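Local structure of acetyltransferase, GNAT family (Streptococcus pneumoniae, 2I79) at residues F21-L34 with D89-N101. The protein probably transfers the acetyl group of acetyl coenzyme A, which it binds, to an acceptor amine, as other GNAT-family acetyltransferases do. Sequence-based numbering, arbitrary orientation.
Sequences FLNRVSLETDFTSL and DLFIVIGKRYWNN. With ACO (acetyl coenzyme *a), chain G.
Phe91 turns its ring toward the loop after helix 15-26, and three side chains meet that ring at its edge: Thr32 through CB, Leu34 through CD1 and Leu22 through CD2. With CG anti to the backbone N (chi1 176°), the ring also brings CD1 to 3.9 Å from the thioester carbon C of acetyl coenzyme A, while Thr32 CG2 lies 3.6 Å from the cofactor sulfur S1P. Ile92 points the other way, toward helix 103-117, and its backbone N and O grip the cofactor much as a neighbouring strand would. Val93 returns to the helix and meets Val25 tip to tip, Val93 CG2 lying 3.6 Å from Val25 CB; Phe21 slides past its other methyl, ring edge toward the backbone of Val93 and Gly95. Ile94 N binds the pantetheine oxygen O9P, and Ile94 O accepts hydrogen bonds from a water and from Trp99 NE1, the indole N-H coming from above the carbonyl plane. At Gly95 the Arg24 guanidinium passes obliquely by CA. Lys96 N donates to Glu28 OE1 (2.8 Å, 150°), met from above the carboxylate plane, and the same water donates to OE1 as well. Arg97 NH1 lies close to Arg24 NH1, a like-charge approach probably eased by Glu28 OE2, 3.5 Å from Arg24 NH1 but well out of the guanidinium plane. Tyr98 receives Arg24 NH2 at its ring edge, 3.5 Å from CE1, the two planes nearly perpendicular. At Trp99, Thr29 CG2 touches the indole edge at CH2, while the faces carry the cofactor hydroxyl OAP and, opposite, Lys96 CA. The chemistry thus divides along the segment: apolar packing beside the thioester, then a carboxylate and a water tying the strand end to the turn that leads to the pyrophosphate, where Asn100 N binds O4A.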
loop_
_atom_site.group_PDB
_atom_site.type_symbol
_atom_site.label_atom_id
_atom_site.label_comp_id
_atom_site.label_asym_id
_atom_site.label_seq_id
_atom_site.Cartn_x
_atom_site.Cartn_y
_atom_site.Cartn_z
ATOM N N PHE A 21 12.258 -19.690 -4.325
ATOM C CA PHE A 21 12.026 -19.588 -2.887
ATOM C C PHE A 21 10.662 -18.976 -2.572
ATOM O O PHE A 21 9.945 -19.428 -1.659
ATOM C CB PHE A 21 13.138 -18.759 -2.238
ATOM C CG PHE A 21 12.897 -18.486 -0.792
ATOM C CD1 PHE A 21 13.009 -19.515 0.154
ATOM C CD2 PHE A 21 12.500 -17.234 -0.368
ATOM C CE1 PHE A 21 12.753 -19.272 1.472
ATOM C CE2 PHE A 21 12.232 -17.006 0.968
ATOM C CZ PHE A 21 12.369 -18.022 1.876
ATOM N N LEU A 22 10.274 -17.941 -3.317
ATOM C CA LEU A 22 9.017 -17.265 -2.989
ATOM C C LEU A 22 7.839 -18.160 -3.347
ATOM O O LEU A 22 6.862 -18.180 -2.659
ATOM C CB LEU A 22 8.932 -15.898 -3.646
ATOM C CG LEU A 22 9.846 -14.843 -3.003
ATOM C CD1 LEU A 22 10.137 -13.698 -3.971
ATOM C CD2 LEU A 22 9.232 -14.315 -1.672
ATOM N N ASN A 23 7.973 -18.933 -4.410
ATOM C CA ASN A 23 6.960 -19.932 -4.763
ATOM C C ASN A 23 6.868 -21.028 -3.703
ATOM O O ASN A 23 5.762 -21.474 -3.348
ATOM C CB ASN A 23 7.261 -20.545 -6.134
ATOM C CG ASN A 23 6.817 -19.668 -7.285
ATOM O OD1 ASN A 23 7.434 -19.648 -8.377
ATOM N ND2 ASN A 23 5.740 -18.957 -7.069
ATOM N N ARG A 24 8.012 -21.410 -3.164
ATOM C CA ARG A 24 8.018 -22.407 -2.077
ATOM C C ARG A 24 7.258 -21.905 -0.860
ATOM O O ARG A 24 6.335 -22.547 -0.421
ATOM C CB ARG A 24 9.439 -22.827 -1.686
ATOM C CG ARG A 24 9.483 -23.727 -0.439
ATOM C CD ARG A 24 10.850 -24.382 -0.227
ATOM N NE ARG A 24 11.865 -23.503 0.412
ATOM C CZ ARG A 24 12.346 -23.585 1.669
ATOM N NH1 ARG A 24 11.956 -24.506 2.560
ATOM N NH2 ARG A 24 13.270 -22.723 2.043
ATOM N N VAL A 25 7.615 -20.736 -0.341
ATOM C CA VAL A 25 6.995 -20.239 0.893
ATOM C C VAL A 25 5.530 -19.842 0.702
ATOM O O VAL A 25 4.742 -19.897 1.621
ATOM C CB VAL A 25 7.822 -19.080 1.533
ATOM C CG1 VAL A 25 9.199 -19.573 1.902
ATOM C CG2 VAL A 25 7.909 -17.867 0.586
ATOM N N SER A 26 5.141 -19.484 -0.508
ATOM C CA SER A 26 3.736 -19.115 -0.774
ATOM C C SER A 26 2.746 -20.311 -0.526
ATOM O O SER A 26 1.536 -20.100 -0.327
ATOM C CB SER A 26 3.612 -18.542 -2.198
ATOM O OG SER A 26 3.597 -19.588 -3.095
ATOM N N LEU A 27 3.303 -21.533 -0.491
ATOM C CA LEU A 27 2.593 -22.777 -0.304
ATOM C C LEU A 27 2.655 -23.290 1.139
ATOM O O LEU A 27 1.920 -24.219 1.500
ATOM C CB LEU A 27 3.231 -23.853 -1.182
ATOM C CG LEU A 27 3.219 -23.633 -2.686
ATOM C CD1 LEU A 27 4.061 -24.690 -3.329
ATOM C CD2 LEU A 27 1.798 -23.655 -3.213
ATOM N N GLU A 28 3.526 -22.696 1.951
ATOM C CA GLU A 28 3.764 -23.161 3.317
ATOM C C GLU A 28 2.758 -22.587 4.309
ATOM O O GLU A 28 2.395 -23.269 5.255
ATOM C CB GLU A 28 5.184 -22.808 3.774
ATOM C CG GLU A 28 6.219 -23.578 3.025
ATOM C CD GLU A 28 7.643 -23.264 3.451
ATOM O OE1 GLU A 28 7.877 -22.239 4.123
ATOM O OE2 GLU A 28 8.543 -24.045 3.077
ATOM N N THR A 29 2.312 -21.342 4.114
ATOM C CA THR A 29 1.331 -20.748 5.023
ATOM C C THR A 29 0.369 -19.914 4.240
ATOM O O THR A 29 0.615 -19.579 3.036
ATOM C CB THR A 29 1.984 -19.816 6.092
ATOM O OG1 THR A 29 2.330 -18.562 5.507
ATOM C CG2 THR A 29 3.247 -20.427 6.742
ATOM N N ASP A 30 -0.713 -19.519 4.899
ATOM C CA ASP A 30 -1.573 -18.455 4.360
ATOM C C ASP A 30 -1.525 -17.173 5.236
ATOM O O ASP A 30 -2.497 -16.425 5.315
ATOM C CB ASP A 30 -3.003 -18.982 4.132
ATOM C CG ASP A 30 -3.608 -19.620 5.367
ATOM O OD1 ASP A 30 -2.933 -19.696 6.427
ATOM O OD2 ASP A 30 -4.793 -20.033 5.272
ATOM N N PHE A 31 -0.358 -16.918 5.841
ATOM C CA PHE A 31 -0.135 -15.777 6.726
ATOM C C PHE A 31 0.157 -14.459 5.991
ATOM O O PHE A 31 0.085 -13.369 6.597
ATOM C CB PHE A 31 1.017 -16.050 7.702
ATOM C CG PHE A 31 0.672 -16.979 8.828
ATOM C CD1 PHE A 31 -0.541 -16.889 9.505
ATOM C CD2 PHE A 31 1.590 -17.919 9.259
ATOM C CE1 PHE A 31 -0.829 -17.760 10.590
ATOM C CE2 PHE A 31 1.307 -18.789 10.312
ATOM C CZ PHE A 31 0.101 -18.708 10.977
ATOM N N THR A 32 0.469 -14.544 4.701
ATOM C CA THR A 32 0.719 -13.353 3.900
ATOM C C THR A 32 -0.135 -13.373 2.641
ATOM O O THR A 32 -0.915 -14.285 2.434
ATOM C CB THR A 32 2.212 -13.239 3.531
ATOM O OG1 THR A 32 2.535 -14.145 2.462
ATOM C CG2 THR A 32 3.079 -13.523 4.779
ATOM N N SER A 33 -0.001 -12.357 1.812
ATOM C CA SER A 33 -0.844 -12.242 0.617
ATOM C C SER A 33 -0.443 -13.261 -0.461
ATOM O O SER A 33 -1.229 -13.552 -1.369
ATOM C CB SER A 33 -0.805 -10.814 0.087
ATOM O OG SER A 33 0.541 -10.518 -0.277
ATOM N N LEU A 34 0.769 -13.813 -0.328
ATOM C CA LEU A 34 1.179 -15.013 -1.079
ATOM C C LEU A 34 0.194 -16.156 -0.853
ATOM O O LEU A 34 -0.210 -16.436 0.287
ATOM C CB LEU A 34 2.573 -15.462 -0.664
ATOM C CG LEU A 34 3.793 -14.558 -0.984
ATOM C CD1 LEU A 34 5.063 -15.202 -0.392
ATOM C CD2 LEU A 34 3.953 -14.293 -2.480
ATOM N N ASP A 89 7.811 -0.034 3.723
ATOM C CA ASP A 89 6.890 -1.135 3.995
ATOM C C ASP A 89 7.710 -2.396 4.055
ATOM O O ASP A 89 8.417 -2.731 3.078
ATOM C CB ASP A 89 5.861 -1.221 2.868
ATOM C CG ASP A 89 4.978 0.025 2.806
ATOM O OD1 ASP A 89 4.250 0.256 3.787
ATOM O OD2 ASP A 89 5.033 0.786 1.799
ATOM N N LEU A 90 7.629 -3.083 5.189
ATOM C CA LEU A 90 8.465 -4.244 5.456
ATOM C C LEU A 90 7.713 -5.552 5.127
ATOM O O LEU A 90 6.501 -5.673 5.365
ATOM C CB LEU A 90 8.962 -4.197 6.924
ATOM C CG LEU A 90 10.206 -4.937 7.454
ATOM C CD1 LEU A 90 11.525 -4.530 6.852
ATOM C CD2 LEU A 90 10.304 -4.692 8.967
ATOM N N PHE A 91 8.457 -6.513 4.556
ATOM C CA PHE A 91 7.994 -7.886 4.312
ATOM C C PHE A 91 9.135 -8.859 4.641
ATOM O O PHE A 91 10.240 -8.684 4.115
ATOM C CB PHE A 91 7.598 -8.047 2.842
ATOM C CG PHE A 91 7.207 -9.443 2.464
ATOM C CD1 PHE A 91 5.976 -9.966 2.854
ATOM C CD2 PHE A 91 8.064 -10.244 1.733
ATOM C CE1 PHE A 91 5.602 -11.268 2.497
ATOM C CE2 PHE A 91 7.699 -11.545 1.376
ATOM C CZ PHE A 91 6.467 -12.055 1.757
ATOM N N ILE A 92 8.868 -9.867 5.483
ATOM C CA ILE A 92 9.832 -10.955 5.778
ATOM C C ILE A 92 9.174 -12.331 5.660
ATOM O O ILE A 92 8.056 -12.549 6.125
ATOM C CB ILE A 92 10.440 -10.835 7.214
ATOM C CG1 ILE A 92 11.017 -9.429 7.447
ATOM C CG2 ILE A 92 11.569 -11.901 7.483
ATOM C CD1 ILE A 92 11.645 -9.235 8.845
ATOM N N VAL A 93 9.872 -13.283 5.056
ATOM C CA VAL A 93 9.401 -14.657 5.085
ATOM C C VAL A 93 10.598 -15.584 5.154
ATOM O O VAL A 93 11.619 -15.324 4.517
ATOM C CB VAL A 93 8.479 -14.992 3.892
ATOM C CG1 VAL A 93 9.178 -14.696 2.563
ATOM C CG2 VAL A 93 8.031 -16.436 3.967
ATOM N N ILE A 94 10.457 -16.625 5.992
ATOM C CA ILE A 94 11.478 -17.660 6.217
ATOM C C ILE A 94 10.845 -18.998 5.817
ATOM O O ILE A 94 9.638 -19.203 6.017
ATOM C CB ILE A 94 11.950 -17.701 7.696
ATOM C CG1 ILE A 94 12.534 -16.336 8.129
ATOM C CG2 ILE A 94 13.010 -18.784 7.927
ATOM C CD1 ILE A 94 13.824 -15.921 7.400
ATOM N N GLY A 95 11.635 -19.873 5.182
ATOM C CA GLY A 95 11.185 -21.235 4.919
ATOM C C GLY A 95 10.805 -21.910 6.220
ATOM O O GLY A 95 11.510 -21.774 7.222
ATOM N N LYS A 96 9.672 -22.603 6.204
ATOM C CA LYS A 96 9.073 -23.178 7.386
ATOM C C LYS A 96 10.069 -24.093 8.084
ATOM O O LYS A 96 10.272 -24.007 9.284
ATOM C CB LYS A 96 7.805 -23.949 7.011
ATOM C CG LYS A 96 6.953 -24.389 8.211
ATOM C CD LYS A 96 5.544 -24.863 7.776
ATOM C CE LYS A 96 4.817 -25.506 8.957
ATOM N NZ LYS A 96 3.328 -25.722 8.782
ATOM N N ARG A 97 10.727 -24.923 7.284
ATOM C CA ARG A 97 11.775 -25.825 7.755
ATOM C C ARG A 97 12.813 -25.142 8.684
ATOM O O ARG A 97 13.407 -25.825 9.517
ATOM C CB ARG A 97 12.480 -26.466 6.536
ATOM C CG ARG A 97 13.022 -27.864 6.771
ATOM C CD ARG A 97 12.665 -28.845 5.578
ATOM N NE ARG A 97 11.198 -29.004 5.410
ATOM C CZ ARG A 97 10.466 -28.576 4.370
ATOM N NH1 ARG A 97 11.026 -27.952 3.319
ATOM N NH2 ARG A 97 9.145 -28.791 4.373
ATOM N N TYR A 98 13.014 -23.819 8.559
ATOM C CA TYR A 98 14.036 -23.093 9.354
ATOM C C TYR A 98 13.509 -22.145 10.435
ATOM O O TYR A 98 14.280 -21.365 11.029
ATOM C CB TYR A 98 14.922 -22.255 8.446
ATOM C CG TYR A 98 15.463 -22.939 7.212
ATOM C CD1 TYR A 98 14.869 -22.731 5.977
ATOM C CD2 TYR A 98 16.607 -23.757 7.275
ATOM C CE1 TYR A 98 15.381 -23.319 4.834
ATOM C CE2 TYR A 98 17.140 -24.349 6.119
ATOM C CZ TYR A 98 16.512 -24.118 4.905
ATOM O OH TYR A 98 16.980 -24.675 3.739
ATOM N N TRP A 99 12.209 -22.182 10.684
ATOM C CA TRP A 99 11.630 -21.350 11.717
ATOM C C TRP A 99 12.220 -21.618 13.114
ATOM O O TRP A 99 12.747 -22.720 13.404
ATOM C CB TRP A 99 10.129 -21.566 11.788
ATOM C CG TRP A 99 9.338 -21.036 10.644
ATOM C CD1 TRP A 99 9.784 -20.260 9.573
ATOM C CD2 TRP A 99 7.936 -21.203 10.456
ATOM N NE1 TRP A 99 8.723 -19.959 8.751
ATOM C CE2 TRP A 99 7.583 -20.517 9.263
ATOM C CE3 TRP A 99 6.933 -21.863 11.183
ATOM C CZ2 TRP A 99 6.270 -20.491 8.779
ATOM C CZ3 TRP A 99 5.623 -21.833 10.704
ATOM C CH2 TRP A 99 5.306 -21.159 9.506
ATOM N N ASN A 100 12.129 -20.588 13.956
ATOM C CA ASN A 100 12.518 -20.632 15.354
ATOM C C ASN A 100 13.951 -21.046 15.614
ATOM O O ASN A 100 14.225 -21.825 16.540
ATOM C CB ASN A 100 11.571 -21.539 16.120
ATOM C CG ASN A 100 10.155 -21.159 15.910
ATOM O OD1 ASN A 100 9.342 -21.954 15.413
ATOM N ND2 ASN A 100 9.841 -19.912 16.235
ATOM N N ASN A 101 14.845 -20.536 14.777
ATOM C CA ASN A 101 16.266 -20.691 14.964
ATOM C C ASN A 101 16.970 -19.335 15.026
ATOM O O ASN A 101 18.211 -19.288 15.077
ATOM C CB ASN A 101 16.841 -21.542 13.828
ATOM C CG ASN A 101 16.506 -22.996 13.978
ATOM O OD1 ASN A 101 16.959 -23.646 14.919
ATOM N ND2 ASN A 101 15.685 -23.518 13.089
HETATM N N1A ACO G . 3.495 -17.354 19.385
HETATM C C2A ACO G . 4.419 -16.507 19.887
HETATM N N3A ACO G . 5.729 -16.597 19.585
HETATM C C4A ACO G . 6.185 -17.550 18.748
HETATM C C5A ACO G . 5.246 -18.496 18.148
HETATM C C6A ACO G . 3.832 -18.337 18.517
HETATM N N6A ACO G . 2.906 -19.176 18.005
HETATM N N7A ACO G . 5.960 -19.321 17.379
HETATM C C8A ACO G . 7.263 -18.917 17.479
HETATM N N9A ACO G . 7.388 -17.862 18.302
HETATM C C1B ACO G . 8.576 -17.061 18.714
HETATM C C2B ACO G . 9.893 -17.768 18.991
HETATM O O2B ACO G . 9.977 -18.237 20.339
HETATM C C3B ACO G . 10.865 -16.639 18.758
HETATM O O3B ACO G . 10.881 -15.676 19.796
HETATM P P3B ACO G . 12.074 -15.516 20.851
HETATM O O7A ACO G . 11.750 -16.773 21.644
HETATM O O8A ACO G . 11.859 -14.207 21.572
HETATM O O9A ACO G . 13.360 -15.514 20.064
HETATM C C4B ACO G . 10.240 -15.887 17.593
HETATM O O4B ACO G . 8.836 -16.096 17.698
HETATM C C5B ACO G . 10.803 -16.387 16.269
HETATM O O5B ACO G . 12.006 -15.640 16.053
HETATM P P1A ACO G . 13.011 -16.120 14.895
HETATM O O1A ACO G . 13.277 -17.597 15.016
HETATM O O2A ACO G . 14.136 -15.105 14.892
HETATM O O3A ACO G . 12.031 -15.979 13.613
HETATM P P2A ACO G . 11.744 -17.063 12.420
HETATM O O4A ACO G . 10.852 -18.247 12.808
HETATM O O5A ACO G . 13.096 -17.302 11.791
HETATM O O6A ACO G . 10.859 -16.049 11.495
HETATM C CBP ACO G . 8.596 -15.561 10.704
HETATM C CCP ACO G . 9.545 -15.662 11.882
HETATM C CDP ACO G . 7.255 -15.021 11.223
HETATM C CEP ACO G . 9.228 -14.626 9.661
HETATM C CAP ACO G . 8.388 -16.953 10.096
HETATM O OAP ACO G . 7.693 -17.832 11.012
HETATM C C9P ACO G . 7.643 -16.874 8.774
HETATM O O9P ACO G . 8.255 -16.646 7.748
HETATM N N8P ACO G . 6.333 -17.087 8.790
HETATM C C7P ACO G . 5.468 -17.096 7.604
HETATM C C6P ACO G . 5.425 -15.766 6.852
HETATM C C5P ACO G . 5.043 -14.636 7.766
HETATM O O5P ACO G . 4.042 -14.734 8.446
HETATM N N4P ACO G . 5.841 -13.576 7.784
HETATM C C3P ACO G . 5.599 -12.400 8.605
HETATM C C2P ACO G . 4.449 -11.537 8.105
HETATM S S1P ACO G . 4.861 -10.869 6.518
HETATM C C ACO G . 5.462 -9.363 6.624
HETATM O O ACO G . 6.533 -9.340 7.186
HETATM C CH3 ACO G . 4.679 -8.196 6.052
HETATM O O HOH W 1 7.069 -20.022 5.190
#